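Local coordinates for PKS_KS domain-containing protein (Photorhabdus luminescens subsp. laumondii, PDB 6SMO) that probably acts as a 3-oxoacyl-[acyl-carrier-protein] synthase subunit of the thiolase-like superfamily and holds a polyketone chain in a pocket, at residues Asp300-Ile312 with Gln338-Val350. Numbering follows the deposited sequence.
Sequences DLPADGMAMARCI and QNDINESNAIKFV
Asn342 turns its CG anti to the backbone N (chi1 174°), carrying its amide across to the loop before helix 306-319. Asn345 instead has CG beside its backbone N (chi1 -70°), and its amide meets the same loop one residue further on. Asn342 ND2 donates to Pro302 O at 2.6 Å, in the carbonyl plane, and also to a water. Asn345 ND2 donates to Ala303 O at 2.8 Å, nearly straight but from above the carbonyl plane. Side-chain amides thus grip two consecutive loop carbonyls.

The CA of Gly305, the N-cap residue with positive phi, comes within 4.7 Å of Asn342 CA. The helices cross at -50°, with axes 8.0 Å apart. Gly305, Ala309 and Ala346 are consistent with so close a crossing: Ala309 CB sits 4.4 Å from Ala346 CB. Met308 CG packs on the same Ala346 methyl. Met306 SD lies over one face of the Phe349 ring, 3.8 Å from its centroid, a Met-aromatic contact. Ile312 meets Val350 through methyls.

In the C-terminal half of this thiolase-like fold, the two helices lie side by side on the central sheet: Met308 touches strands 420-427 and 431-438, Cys311 strand 284-293, and Glu343 strand 420-427.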
loop_
_atom_site.group_PDB
_atom_site.type_symbol
_atom_site.label_atom_id
_atom_site.label_comp_id
_atom_site.label_asym_id
_atom_site.label_seq_id
_atom_site.Cartn_x
_atom_site.Cartn_y
_atom_site.Cartn_z
ATOM N N ASP B 300 -4.032 -0.350 15.959
ATOM C CA ASP B 300 -3.453 0.078 17.263
ATOM C C ASP B 300 -1.922 0.094 17.177
ATOM O O ASP B 300 -1.358 -0.764 16.468
ATOM C CB ASP B 300 -3.920 -0.829 18.405
ATOM C CG ASP B 300 -5.414 -0.773 18.678
ATOM O OD1 ASP B 300 -6.032 0.270 18.374
ATOM O OD2 ASP B 300 -5.951 -1.773 19.195
ATOM N N LEU B 301 -1.290 1.039 17.884
ATOM C CA LEU B 301 0.187 1.197 17.993
ATOM C C LEU B 301 0.599 1.029 19.453
ATOM O O LEU B 301 -0.062 1.555 20.346
ATOM C CB LEU B 301 0.579 2.579 17.463
ATOM C CG LEU B 301 0.360 2.801 15.966
ATOM C CD1 LEU B 301 0.272 4.283 15.641
ATOM C CD2 LEU B 301 1.461 2.139 15.152
ATOM N N PRO B 302 1.702 0.301 19.748
ATOM C CA PRO B 302 2.138 0.084 21.128
ATOM C C PRO B 302 2.817 1.322 21.736
ATOM O O PRO B 302 3.337 2.133 20.988
ATOM C CB PRO B 302 3.126 -1.084 20.995
ATOM C CG PRO B 302 3.724 -0.897 19.617
ATOM C CD PRO B 302 2.592 -0.348 18.772
ATOM N N ALA B 303 2.805 1.424 23.068
ATOM C CA ALA B 303 3.280 2.593 23.848
ATOM C C ALA B 303 4.811 2.688 23.791
ATOM O O ALA B 303 5.319 3.806 23.564
ATOM C CB ALA B 303 2.787 2.497 25.271
ATOM N N ASP B 304 5.510 1.565 23.994
ATOM C CA ASP B 304 6.996 1.494 24.092
ATOM C C ASP B 304 7.634 2.029 22.801
ATOM O O ASP B 304 8.637 2.763 22.907
ATOM C CB ASP B 304 7.472 0.073 24.417
ATOM C CG ASP B 304 7.047 -0.991 23.418
ATOM O OD1 ASP B 304 6.190 -0.691 22.564
ATOM O OD2 ASP B 304 7.574 -2.118 23.507
ATOM N N GLY B 305 7.076 1.676 21.638
ATOM C CA GLY B 305 7.535 2.138 20.313
ATOM C C GLY B 305 8.909 1.593 19.959
ATOM O O GLY B 305 9.756 2.386 19.499
ATOM N N MET B 306 9.122 0.287 20.156
ATOM C CA MET B 306 10.411 -0.412 19.897
ATOM C C MET B 306 10.609 -0.597 18.386
ATOM O O MET B 306 11.756 -0.441 17.924
ATOM C CB MET B 306 10.447 -1.781 20.585
ATOM C CG MET B 306 10.477 -1.701 22.100
ATOM S SD MET B 306 12.066 -1.115 22.744
ATOM C CE MET B 306 11.805 -1.334 24.504
ATOM N N ALA B 307 9.536 -0.928 17.657
ATOM C CA ALA B 307 9.542 -1.173 16.195
ATOM C C ALA B 307 9.978 0.098 15.455
ATOM O O ALA B 307 10.905 0.008 14.626
ATOM C CB ALA B 307 8.180 -1.636 15.738
ATOM N N MET B 308 9.334 1.231 15.756
ATOM C CA MET B 308 9.634 2.560 15.155
ATOM C C MET B 308 11.085 2.948 15.470
ATOM O O MET B 308 11.752 3.494 14.571
ATOM C CB MET B 308 8.680 3.636 15.688
ATOM C CG MET B 308 9.011 5.048 15.226
ATOM S SD MET B 308 9.099 5.216 13.423
ATOM C CE MET B 308 7.447 5.812 13.063
ATOM N N ALA B 309 11.548 2.673 16.695
ATOM C CA ALA B 309 12.925 2.950 17.171
ATOM C C ALA B 309 13.937 2.151 16.340
ATOM O O ALA B 309 15.004 2.712 16.019
ATOM C CB ALA B 309 13.045 2.631 18.641
ATOM N N ARG B 310 13.615 0.896 16.010
ATOM C CA ARG B 310 14.479 -0.002 15.193
ATOM C C ARG B 310 14.528 0.520 13.750
ATOM O O ARG B 310 15.606 0.432 13.134
ATOM C CB ARG B 310 13.979 -1.451 15.240
ATOM C CG ARG B 310 15.071 -2.481 14.982
ATOM C CD ARG B 310 14.597 -3.921 15.057
ATOM N NE ARG B 310 14.306 -4.486 13.743
ATOM C CZ ARG B 310 13.104 -4.543 13.169
ATOM N NH1 ARG B 310 12.978 -5.086 11.968
ATOM N NH2 ARG B 310 12.032 -4.069 13.783
ATOM N N CYS B 311 13.405 1.044 13.245
ATOM C CA CYS B 311 13.257 1.603 11.871
ATOM C C CYS B 311 14.134 2.853 11.712
ATOM O O CYS B 311 14.777 2.985 10.653
ATOM C CB CYS B 311 11.804 1.944 11.565
ATOM S SG CYS B 311 11.483 2.197 9.800
ATOM N N ILE B 312 14.150 3.729 12.724
ATOM C CA ILE B 312 15.002 4.957 12.774
ATOM C C ILE B 312 16.476 4.531 12.739
ATOM O O ILE B 312 17.258 5.174 12.010
ATOM C CB ILE B 312 14.687 5.815 14.019
ATOM C CG1 ILE B 312 13.262 6.375 13.990
ATOM C CG2 ILE B 312 15.711 6.929 14.183
ATOM C CD1 ILE B 312 12.728 6.769 15.350
ATOM N N GLN B 338 -2.560 7.060 20.688
ATOM C CA GLN B 338 -1.598 5.924 20.623
ATOM C C GLN B 338 -0.390 6.267 19.738
ATOM O O GLN B 338 0.706 5.750 20.036
ATOM C CB GLN B 338 -2.300 4.665 20.112
ATOM C CG GLN B 338 -3.383 4.154 21.052
ATOM C CD GLN B 338 -3.895 2.790 20.658
ATOM O OE1 GLN B 338 -5.066 2.616 20.327
ATOM N NE2 GLN B 338 -3.013 1.804 20.687
ATOM N N ASN B 339 -0.572 7.084 18.694
ATOM C CA ASN B 339 0.489 7.411 17.701
ATOM C C ASN B 339 1.537 8.342 18.326
ATOM O O ASN B 339 2.740 8.067 18.160
ATOM C CB ASN B 339 -0.076 8.056 16.433
ATOM C CG ASN B 339 1.000 8.410 15.428
ATOM O OD1 ASN B 339 1.366 9.576 15.291
ATOM N ND2 ASN B 339 1.526 7.413 14.736
ATOM N N ASP B 340 1.094 9.412 18.993
ATOM C CA ASP B 340 1.966 10.512 19.487
ATOM C C ASP B 340 2.841 10.011 20.642
ATOM O O ASP B 340 4.009 10.441 20.717
ATOM C CB ASP B 340 1.136 11.732 19.899
ATOM C CG ASP B 340 0.395 12.395 18.749
ATOM O OD1 ASP B 340 0.393 11.825 17.637
ATOM O OD2 ASP B 340 -0.175 13.479 18.975
ATOM N N ILE B 341 2.296 9.151 21.510
ATOM C CA ILE B 341 3.045 8.511 22.635
ATOM C C ILE B 341 4.056 7.513 22.051
ATOM O O ILE B 341 5.179 7.435 22.589
ATOM C CB ILE B 341 2.089 7.859 23.661
ATOM C CG1 ILE B 341 2.830 7.450 24.939
ATOM C CG2 ILE B 341 1.324 6.686 23.059
ATOM C CD1 ILE B 341 1.926 7.205 26.129
ATOM N N ASN B 342 3.675 6.802 20.982
ATOM C CA ASN B 342 4.500 5.768 20.298
ATOM C C ASN B 342 5.775 6.416 19.742
ATOM O O ASN B 342 6.863 5.844 19.953
ATOM C CB ASN B 342 3.705 5.048 19.202
ATOM C CG ASN B 342 4.535 4.083 18.383
ATOM O OD1 ASN B 342 5.243 4.489 17.464
ATOM N ND2 ASN B 342 4.438 2.800 18.691
ATOM N N GLU B 343 5.636 7.558 19.063
ATOM C CA GLU B 343 6.750 8.282 18.389
ATOM C C GLU B 343 7.666 8.933 19.432
ATOM O O GLU B 343 8.896 8.891 19.236
ATOM C CB GLU B 343 6.202 9.335 17.423
ATOM C CG GLU B 343 5.606 8.741 16.161
ATOM C CD GLU B 343 5.300 9.763 15.082
ATOM O OE1 GLU B 343 4.385 10.587 15.291
ATOM O OE2 GLU B 343 5.985 9.745 14.043
ATOM N N SER B 344 7.089 9.529 20.481
ATOM C CA SER B 344 7.825 10.208 21.581
ATOM C C SER B 344 8.765 9.211 22.267
ATOM O O SER B 344 9.956 9.542 22.431
ATOM C CB SER B 344 6.874 10.838 22.566
ATOM O OG SER B 344 6.098 11.849 21.939
ATOM N N ASN B 345 8.246 8.034 22.633
ATOM C CA ASN B 345 9.006 6.950 23.313
ATOM C C ASN B 345 10.019 6.333 22.337
ATOM O O ASN B 345 11.081 5.883 22.811
ATOM C CB ASN B 345 8.074 5.884 23.899
ATOM C CG ASN B 345 7.282 6.378 25.092
ATOM O OD1 ASN B 345 7.761 7.203 25.869
ATOM N ND2 ASN B 345 6.070 5.874 25.252
ATOM N N ALA B 346 9.705 6.307 21.037
ATOM C CA ALA B 346 10.587 5.786 19.965
ATOM C C ALA B 346 11.837 6.668 19.844
ATOM O O ALA B 346 12.951 6.107 19.802
ATOM C CB ALA B 346 9.839 5.707 18.656
ATOM N N ILE B 347 11.652 7.993 19.803
ATOM C CA ILE B 347 12.748 9.007 19.723
ATOM C C ILE B 347 13.575 8.945 21.015
ATOM O O ILE B 347 14.812 9.074 20.926
ATOM C CB ILE B 347 12.178 10.418 19.459
ATOM C CG1 ILE B 347 11.504 10.505 18.086
ATOM C CG2 ILE B 347 13.252 11.486 19.615
ATOM C CD1 ILE B 347 10.517 11.642 17.953
ATOM N N LYS B 348 12.913 8.750 22.161
ATOM C CA LYS B 348 13.552 8.633 23.503
ATOM C C LYS B 348 14.460 7.397 23.557
ATOM O O LYS B 348 15.465 7.449 24.285
ATOM C CB LYS B 348 12.499 8.551 24.613
ATOM C CG LYS B 348 11.992 9.891 25.127
ATOM C CD LYS B 348 11.020 9.752 26.277
ATOM C CE LYS B 348 10.753 11.056 26.993
ATOM N NZ LYS B 348 9.964 10.843 28.229
ATOM N N PHE B 349 14.114 6.325 22.834
ATOM C CA PHE B 349 14.845 5.030 22.860
ATOM C C PHE B 349 16.139 5.135 22.041
ATOM O O PHE B 349 17.181 4.643 22.517
ATOM C CB PHE B 349 13.965 3.885 22.353
ATOM C CG PHE B 349 14.487 2.517 22.711
ATOM C CD1 PHE B 349 14.281 1.992 23.978
ATOM C CD2 PHE B 349 15.203 1.763 21.793
ATOM C CE1 PHE B 349 14.767 0.738 24.315
ATOM C CE2 PHE B 349 15.688 0.508 22.131
ATOM C CZ PHE B 349 15.470 -0.002 23.390
ATOM N N VAL B 350 16.074 5.752 20.856
ATOM C CA VAL B 350 17.221 5.870 19.903
ATOM C C VAL B 350 18.213 6.906 20.448
ATOM O O VAL B 350 19.365 6.522 20.734
ATOM C CB VAL B 350 16.753 6.230 18.479
ATOM C CG1 VAL B 350 17.922 6.410 17.521
ATOM C CG2 VAL B 350 15.777 5.201 17.926
HETATM O O HOH W 1 6.296 1.012 17.190
#